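Local structure of flavohemoprotein (Vibrio cholerae O1 biovar El Tor, 4EH1) at residues A[164-168]-A[169-173]; A[212-215]-A[216-220]. The protein probably converts nitric oxide to nitrate with O2 and NAD(P)H, this piece being its FAD- and NAD(P)H-binding reductase domain. One frame throughout, in Å; residues are numbered along the deposited sequence.

Both contacts are local ones in the NAD-binding half of the reductase domain, where helices cover a parallel sheet, and their nearest atoms stay about 13 Å apart. Contact 1 sits where helix 159-169 ends and the chain turns into strand 172-177; contact 2 lies wholly within helix 210-223, in the unit that leads from strand 203-208 to strand 230-234. Each is partly buried. In contact 1 the backbone bonds are mostly weak and a water helps to close the turn, while Leu165 and Trp171 face inward. Contact 2 keeps regular helical bonds, buries Met213 and Val216 against the sheet, and sets the Gln219 amide over the Tyr215 ring where both bond to Met190.

Contact 1 of 2, residues A[164-168]-A[169-173]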
ATOM      1  N   GLN A 164      15.086  -8.791   6.084  1.00 30.38           N
ATOM      2  CA  GLN A 164      14.840  -9.206   7.459  1.00 29.53           C
ATOM      3  C   GLN A 164      14.899 -10.720   7.608  1.00 24.76           C
ATOM      4  O   GLN A 164      15.558 -11.212   8.518  1.00 27.49           O
ATOM      5  CB  GLN A 164      13.522  -8.645   7.993  1.00 37.83           C
ATOM      6  CG  GLN A 164      13.515  -7.126   8.112  1.00 51.00           C
ATOM      7  CD  GLN A 164      12.383  -6.618   9.010  1.00 66.86           C
ATOM      8  OE1 GLN A 164      11.788  -5.554   8.764  1.00 62.31           O
ATOM      9  NE2 GLN A 164      12.084  -7.385  10.063  1.00 73.85           N
ATOM     10  N   LEU A 165      14.229 -11.447   6.711  1.00 22.29           N
ATOM     11  CA  LEU A 165      14.244 -12.911   6.751  1.00 27.87           C
ATOM     12  C   LEU A 165      15.647 -13.403   6.678  1.00 27.12           C
ATOM     13  O   LEU A 165      16.069 -14.223   7.477  1.00 29.48           O
ATOM     14  CB  LEU A 165      13.478 -13.529   5.587  1.00 22.25           C
ATOM     15  CG  LEU A 165      11.962 -13.530   5.747  1.00 36.28           C
ATOM     16  CD1 LEU A 165      11.260 -14.072   4.501  1.00 36.34           C
ATOM     17  CD2 LEU A 165      11.547 -14.319   7.026  1.00 31.70           C
ATOM     18  N   ILE A 166      16.377 -12.880   5.705  1.00 26.08           N
ATOM     19  CA  ILE A 166      17.753 -13.289   5.520  1.00 28.02           C
ATOM     20  C   ILE A 166      18.572 -13.021   6.750  1.00 30.15           C
ATOM     21  O   ILE A 166      19.312 -13.888   7.190  1.00 30.79           O
ATOM     22  CB  ILE A 166      18.377 -12.639   4.252  1.00 30.03           C
ATOM     23  CG1 ILE A 166      17.946 -13.472   3.053  1.00 28.78           C
ATOM     24  CG2 ILE A 166      19.895 -12.682   4.322  1.00 28.72           C
ATOM     25  CD1 ILE A 166      17.510 -12.702   1.949  1.00 35.41           C
ATOM     26  N   ALA A 167      18.415 -11.826   7.319  1.00 27.41           N
ATOM     27  CA  ALA A 167      19.130 -11.456   8.523  1.00 32.15           C
ATOM     28  C   ALA A 167      18.704 -12.310   9.706  1.00 32.71           C
ATOM     29  O   ALA A 167      19.470 -12.486  10.625  1.00 31.59           O
ATOM     30  CB  ALA A 167      18.928  -9.967   8.860  1.00 37.50           C
ATOM     31  N   GLN A 168      17.485 -12.834   9.680  1.00 35.31           N
ATOM     32  CA  GLN A 168      16.996 -13.662  10.774  1.00 34.59           C
ATOM     33  C   GLN A 168      17.404 -15.121  10.662  1.00 35.77           C
ATOM     34  O   GLN A 168      17.669 -15.740  11.687  1.00 36.08           O
ATOM     35  CB  GLN A 168      15.481 -13.585  10.896  1.00 39.58           C
ATOM     36  CG  GLN A 168      15.017 -12.332  11.587  1.00 53.66           C
ATOM     37  CD  GLN A 168      13.521 -12.135  11.473  1.00 66.05           C
ATOM     38  OE1 GLN A 168      12.767 -13.099  11.304  1.00 71.30           O
ATOM     39  NE2 GLN A 168      13.082 -10.882  11.550  1.00 66.29           N
ATOM     40  N   GLN A 169      17.474 -15.647   9.434  1.00 29.47           N
ATOM     41  CA  GLN A 169      17.674 -17.092   9.191  1.00 29.88           C
ATOM     42  C   GLN A 169      19.116 -17.502   8.887  1.00 31.93           C
ATOM     43  O   GLN A 169      19.387 -18.688   8.697  1.00 30.71           O
ATOM     44  CB  GLN A 169      16.791 -17.580   8.018  1.00 25.44           C
ATOM     45  CG  GLN A 169      15.274 -17.415   8.245  1.00 27.15           C
ATOM     46  CD  GLN A 169      14.803 -18.121   9.514  1.00 31.45           C
ATOM     47  OE1 GLN A 169      15.231 -19.251   9.809  1.00 36.90           O
ATOM     48  NE2 GLN A 169      13.956 -17.452  10.288  1.00 28.32           N
ATOM     49  N   GLY A 170      20.029 -16.537   8.779  1.00 35.95           N
ATOM     50  CA  GLY A 170      21.395 -16.845   8.379  1.00 34.54           C
ATOM     51  C   GLY A 170      21.540 -17.368   6.946  1.00 33.60           C
ATOM     52  O   GLY A 170      22.359 -18.242   6.659  1.00 38.56           O
ATOM     53  N   TRP A 171      20.748 -16.811   6.045  1.00 27.64           N
ATOM     54  CA  TRP A 171      20.781 -17.183   4.635  1.00 26.94           C
ATOM     55  C   TRP A 171      21.643 -16.237   3.794  1.00 34.52           C
ATOM     56  O   TRP A 171      22.231 -15.297   4.332  1.00 27.40           O
ATOM     57  CB  TRP A 171      19.365 -17.167   4.074  1.00 24.03           C
ATOM     58  CG  TRP A 171      18.495 -18.239   4.670  1.00 25.81           C
ATOM     59  CD1 TRP A 171      18.909 -19.389   5.326  1.00 26.49           C
ATOM     60  CD2 TRP A 171      17.068 -18.280   4.642  1.00 22.41           C
ATOM     61  NE1 TRP A 171      17.807 -20.123   5.727  1.00 30.01           N
ATOM     62  CE2 TRP A 171      16.669 -19.475   5.308  1.00 30.81           C
ATOM     63  CE3 TRP A 171      16.080 -17.418   4.140  1.00 26.76           C
ATOM     64  CZ2 TRP A 171      15.325 -19.817   5.480  1.00 29.61           C
ATOM     65  CZ3 TRP A 171      14.729 -17.767   4.298  1.00 27.49           C
ATOM     66  CH2 TRP A 171      14.368 -18.955   4.965  1.00 31.73           C
ATOM     67  N   MET A 172      21.725 -16.502   2.484  1.00 24.16           N
ATOM     68  CA  MET A 172      22.562 -15.695   1.613  1.00 32.83           C
ATOM     69  C   MET A 172      21.685 -15.078   0.538  1.00 30.31           C
ATOM     70  O   MET A 172      20.731 -15.701   0.068  1.00 23.60           O
ATOM     71  CB  MET A 172      23.642 -16.553   0.933  1.00 39.67           C
ATOM     72  CG  MET A 172      24.232 -17.692   1.777  1.00 41.80           C
ATOM     73  SD  MET A 172      25.287 -17.158   3.143  1.00 47.22           S
ATOM     74  CE  MET A 172      26.445 -16.021   2.346  1.00 40.95           C
ATOM     75  N   GLN A 173      21.988 -13.845   0.157  1.00 27.89           N
ATOM     76  CA  GLN A 173      21.307 -13.266  -0.985  1.00 30.77           C
ATOM     77  C   GLN A 173      22.260 -12.429  -1.840  1.00 30.33           C
ATOM     78  O   GLN A 173      23.252 -11.871  -1.335  1.00 26.59           O
ATOM     79  CB  GLN A 173      20.047 -12.487  -0.566  1.00 30.64           C
ATOM     80  CG  GLN A 173      20.232 -10.993  -0.279  1.00 35.91           C
ATOM     81  CD  GLN A 173      18.887 -10.218  -0.300  1.00 31.34           C
ATOM     82  OE1 GLN A 173      18.093 -10.347  -1.233  1.00 28.94           O
ATOM     83  NE2 GLN A 173      18.651  -9.410   0.724  1.00 30.70           N
TER
HETATM   84  O   HOH W   1      22.084 -13.896   6.788  1.00 30.01           O
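Ile166 O is the polar hub of this helix end: three backbone N-H groups and a water turn toward it. The bonds to Ile166 O from Gly170 N (3.2 Å) and Trp171 N (3.5 Å) are weak, as is a third from Gln169 N, whose stronger bond goes to Leu165 O at 2.8 Å, nearly along the C=O axis. Water 1 donates both to Ile166 O and to Trp171 O, 2.8 Å from each, bridging the last helical turn to the outgoing chain. Gly170 takes positive phi (66°) and ends the helix in a Schellman-like turn, sending the chain into strand 172-177 of the beta-alpha-beta unit begun by strand 144-150. Ile166 CG1 lies near the plane of the Trp171 indole, at its edge, and is 4.1 Å from Trp171 CB. With chi2 at 135°, Ile166 CD1 extends to Gln173, 3.6 Å from Gln173 CB, the two side chains crossing at about a right angle. Gln169 CB sits over the centre of one indole face, 3.3 Å above its plane, while Trp171 NE1 bonds to Lys141 O. Several modest bonds thus share one carbonyl, and packing plus its own hydrogen bond fixes the indole.

Contact 2 of 2, residues A[212-215]-A[216-220]; sequences FMQY and VVKQL
Phe212 and Tyr215 both carry CG anti to the backbone N, which lays each ring beside the residue four positions further along the helix. Val216 completes the first pair by holding CG2 beside its own backbone N, and this methyl comes down over one face of the Phe212 ring. Val216 CG2 stands 3.8 Å from the centroid of the Phe212 ring, 23° off the normal, a CH-pi contact displaced toward the rim. The closest ring atom to Val216 CG2 is Phe212 CZ, at 3.5 Å. In the second pair the Gln219 amide reaches over a face of the Tyr215 ring: Gln219 NE2 lies 3.1 Å above the ring plane, again displaced toward the rim, and the ring and amide planes are 54° apart. The amide's hydrogen bonds lie beyond the ring: Gln219 NE2 and Tyr215 OH both bond to Met190 O and Gln219 OE1 takes the N-H of Leu192, tying this side of the helix to the segment around Met190 and Leu192, which comes before strand 203-208. Helix 210-223 is the crossover of a beta-alpha-beta unit in the NAD-binding domain, linking strand 203-208 to strand 230-234. Phe212 and Val216 face strand 117-122, whereas Met213, its chain bent at chi2 and chi3, packs on Tyr232 and on Val234, a residue that probably binds FAD. Met213 SD also touches Val217 CG2 at 4.0 Å. Beneath the side chains run regular helical bonds, with Val217 N to Met213 O at 2.8 Å and nearly straight (173°), and Lys218 N to Gln214 O at 3.0 Å. On the exposed side the aliphatic part of Lys218 extends past Gln214 O, leaving Lys218 NZ 3.9 Å from Gln214 OE1.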
ATOM      1  N   PHE A 212      14.231 -14.222 -19.307  1.00 35.16           N
ATOM      2  CA  PHE A 212      15.061 -14.435 -18.122  1.00 30.59           C
ATOM      3  C   PHE A 212      15.175 -15.931 -17.765  1.00 31.43           C
ATOM      4  O   PHE A 212      16.265 -16.446 -17.437  1.00 31.35           O
ATOM      5  CB  PHE A 212      14.492 -13.643 -16.935  1.00 28.19           C
ATOM      6  CG  PHE A 212      15.139 -13.987 -15.593  1.00 37.09           C
ATOM      7  CD1 PHE A 212      16.331 -13.375 -15.196  1.00 37.28           C
ATOM      8  CD2 PHE A 212      14.548 -14.892 -14.736  1.00 36.52           C
ATOM      9  CE1 PHE A 212      16.920 -13.688 -13.975  1.00 36.11           C
ATOM     10  CE2 PHE A 212      15.133 -15.221 -13.503  1.00 35.17           C
ATOM     11  CZ  PHE A 212      16.311 -14.615 -13.125  1.00 35.22           C
ATOM     12  N   MET A 213      14.063 -16.647 -17.814  1.00 29.62           N
ATOM     13  CA  MET A 213      14.120 -18.076 -17.482  1.00 27.35           C
ATOM     14  C   MET A 213      15.115 -18.825 -18.412  1.00 31.68           C
ATOM     15  O   MET A 213      15.987 -19.556 -17.952  1.00 30.91           O
ATOM     16  CB  MET A 213      12.729 -18.692 -17.590  1.00 31.33           C
ATOM     17  CG  MET A 213      12.682 -20.175 -17.274  1.00 32.53           C
ATOM     18  SD  MET A 213      12.945 -20.449 -15.504  0.42 22.96           S
ATOM     19  CE  MET A 213      11.964 -19.150 -14.772  1.00 37.42           C
ATOM     20  N   GLN A 214      14.994 -18.609 -19.721  1.00 32.25           N
ATOM     21  CA  GLN A 214      15.875 -19.263 -20.684  1.00 34.86           C
ATOM     22  C   GLN A 214      17.339 -18.915 -20.405  1.00 33.90           C
ATOM     23  O   GLN A 214      18.214 -19.781 -20.375  1.00 34.22           O
ATOM     24  CB  GLN A 214      15.496 -18.841 -22.098  1.00 34.58           C
ATOM     25  CG  GLN A 214      14.215 -19.481 -22.599  1.00 42.20           C
ATOM     26  CD  GLN A 214      14.343 -20.995 -22.848  1.00 39.85           C
ATOM     27  OE1 GLN A 214      14.992 -21.439 -23.793  1.00 42.80           O
ATOM     28  NE2 GLN A 214      13.724 -21.773 -22.000  1.00 39.51           N
ATOM     29  N   TYR A 215      17.587 -17.632 -20.177  1.00 30.20           N
ATOM     30  CA  TYR A 215      18.913 -17.160 -19.823  1.00 30.48           C
ATOM     31  C   TYR A 215      19.493 -17.872 -18.574  1.00 33.34           C
ATOM     32  O   TYR A 215      20.645 -18.330 -18.579  1.00 28.14           O
ATOM     33  CB  TYR A 215      18.824 -15.658 -19.604  1.00 31.47           C
ATOM     34  CG  TYR A 215      20.092 -15.025 -19.141  1.00 41.34           C
ATOM     35  CD1 TYR A 215      21.209 -14.956 -19.966  1.00 45.34           C
ATOM     36  CD2 TYR A 215      20.170 -14.469 -17.882  1.00 44.02           C
ATOM     37  CE1 TYR A 215      22.385 -14.350 -19.523  1.00 50.92           C
ATOM     38  CE2 TYR A 215      21.321 -13.865 -17.435  1.00 51.23           C
ATOM     39  CZ  TYR A 215      22.428 -13.807 -18.247  1.00 53.08           C
ATOM     40  OH  TYR A 215      23.560 -13.206 -17.748  1.00 54.19           O
ATOM     41  N   VAL A 216      18.692 -18.005 -17.519  1.00 27.53           N
ATOM     42  CA  VAL A 216      19.201 -18.631 -16.287  1.00 27.93           C
ATOM     43  C   VAL A 216      19.352 -20.158 -16.411  1.00 32.06           C
ATOM     44  O   VAL A 216      20.368 -20.737 -15.996  1.00 31.39           O
ATOM     45  CB  VAL A 216      18.315 -18.327 -15.069  1.00 29.62           C
ATOM     46  CG1 VAL A 216      18.736 -19.190 -13.876  1.00 32.26           C
ATOM     47  CG2 VAL A 216      18.421 -16.882 -14.721  1.00 32.27           C
ATOM     48  N   VAL A 217      18.344 -20.809 -16.987  1.00 30.67           N
ATOM     49  CA  VAL A 217      18.393 -22.252 -17.153  1.00 29.82           C
ATOM     50  C   VAL A 217      19.607 -22.661 -17.988  1.00 36.07           C
ATOM     51  O   VAL A 217      20.288 -23.600 -17.622  1.00 40.31           O
ATOM     52  CB  VAL A 217      17.100 -22.796 -17.786  1.00 35.57           C
ATOM     53  CG1 VAL A 217      17.283 -24.247 -18.291  1.00 33.08           C
ATOM     54  CG2 VAL A 217      15.988 -22.741 -16.778  1.00 31.71           C
ATOM     55  N   LYS A 218      19.884 -21.954 -19.092  1.00 32.40           N
ATOM     56  CA  LYS A 218      21.106 -22.228 -19.868  1.00 34.34           C
ATOM     57  C   LYS A 218      22.396 -22.097 -19.053  1.00 38.01           C
ATOM     58  O   LYS A 218      23.288 -22.937 -19.149  1.00 39.37           O
ATOM     59  CB  LYS A 218      21.176 -21.392 -21.162  1.00 32.06           C
ATOM     60  CG  LYS A 218      20.161 -21.862 -22.224  1.00 34.05           C
ATOM     61  CD  LYS A 218      19.865 -20.817 -23.296  1.00 36.51           C
ATOM     62  CE  LYS A 218      18.920 -21.386 -24.329  1.00 42.80           C
ATOM     63  NZ  LYS A 218      18.428 -20.338 -25.308  1.00 49.39           N
ATOM     64  N   GLN A 219      22.497 -21.051 -18.251  1.00 34.88           N
ATOM     65  CA  GLN A 219      23.625 -20.952 -17.334  1.00 37.31           C
ATOM     66  C   GLN A 219      23.696 -22.137 -16.356  1.00 38.90           C
ATOM     67  O   GLN A 219      24.780 -22.701 -16.121  1.00 36.64           O
ATOM     68  CB  GLN A 219      23.548 -19.660 -16.542  1.00 35.23           C
ATOM     69  CG  GLN A 219      23.890 -18.396 -17.328  1.00 33.80           C
ATOM     70  CD  GLN A 219      23.968 -17.222 -16.371  1.00 40.84           C
ATOM     71  OE1 GLN A 219      24.928 -17.101 -15.603  1.00 41.96           O
ATOM     72  NE2 GLN A 219      22.940 -16.385 -16.368  1.00 38.31           N
ATOM     73  N   LEU A 220      22.554 -22.510 -15.781  1.00 35.78           N
ATOM     74  CA  LEU A 220      22.543 -23.626 -14.826  1.00 37.77           C
ATOM     75  C   LEU A 220      23.016 -24.928 -15.468  1.00 35.74           C
ATOM     76  O   LEU A 220      23.853 -25.635 -14.913  1.00 35.39           O
ATOM     77  CB  LEU A 220      21.161 -23.817 -14.197  1.00 32.09           C
ATOM     78  CG  LEU A 220      20.750 -22.704 -13.226  1.00 29.19           C
ATOM     79  CD1 LEU A 220      19.386 -23.002 -12.649  1.00 27.87           C
ATOM     80  CD2 LEU A 220      21.819 -22.463 -12.104  1.00 25.21           C
TER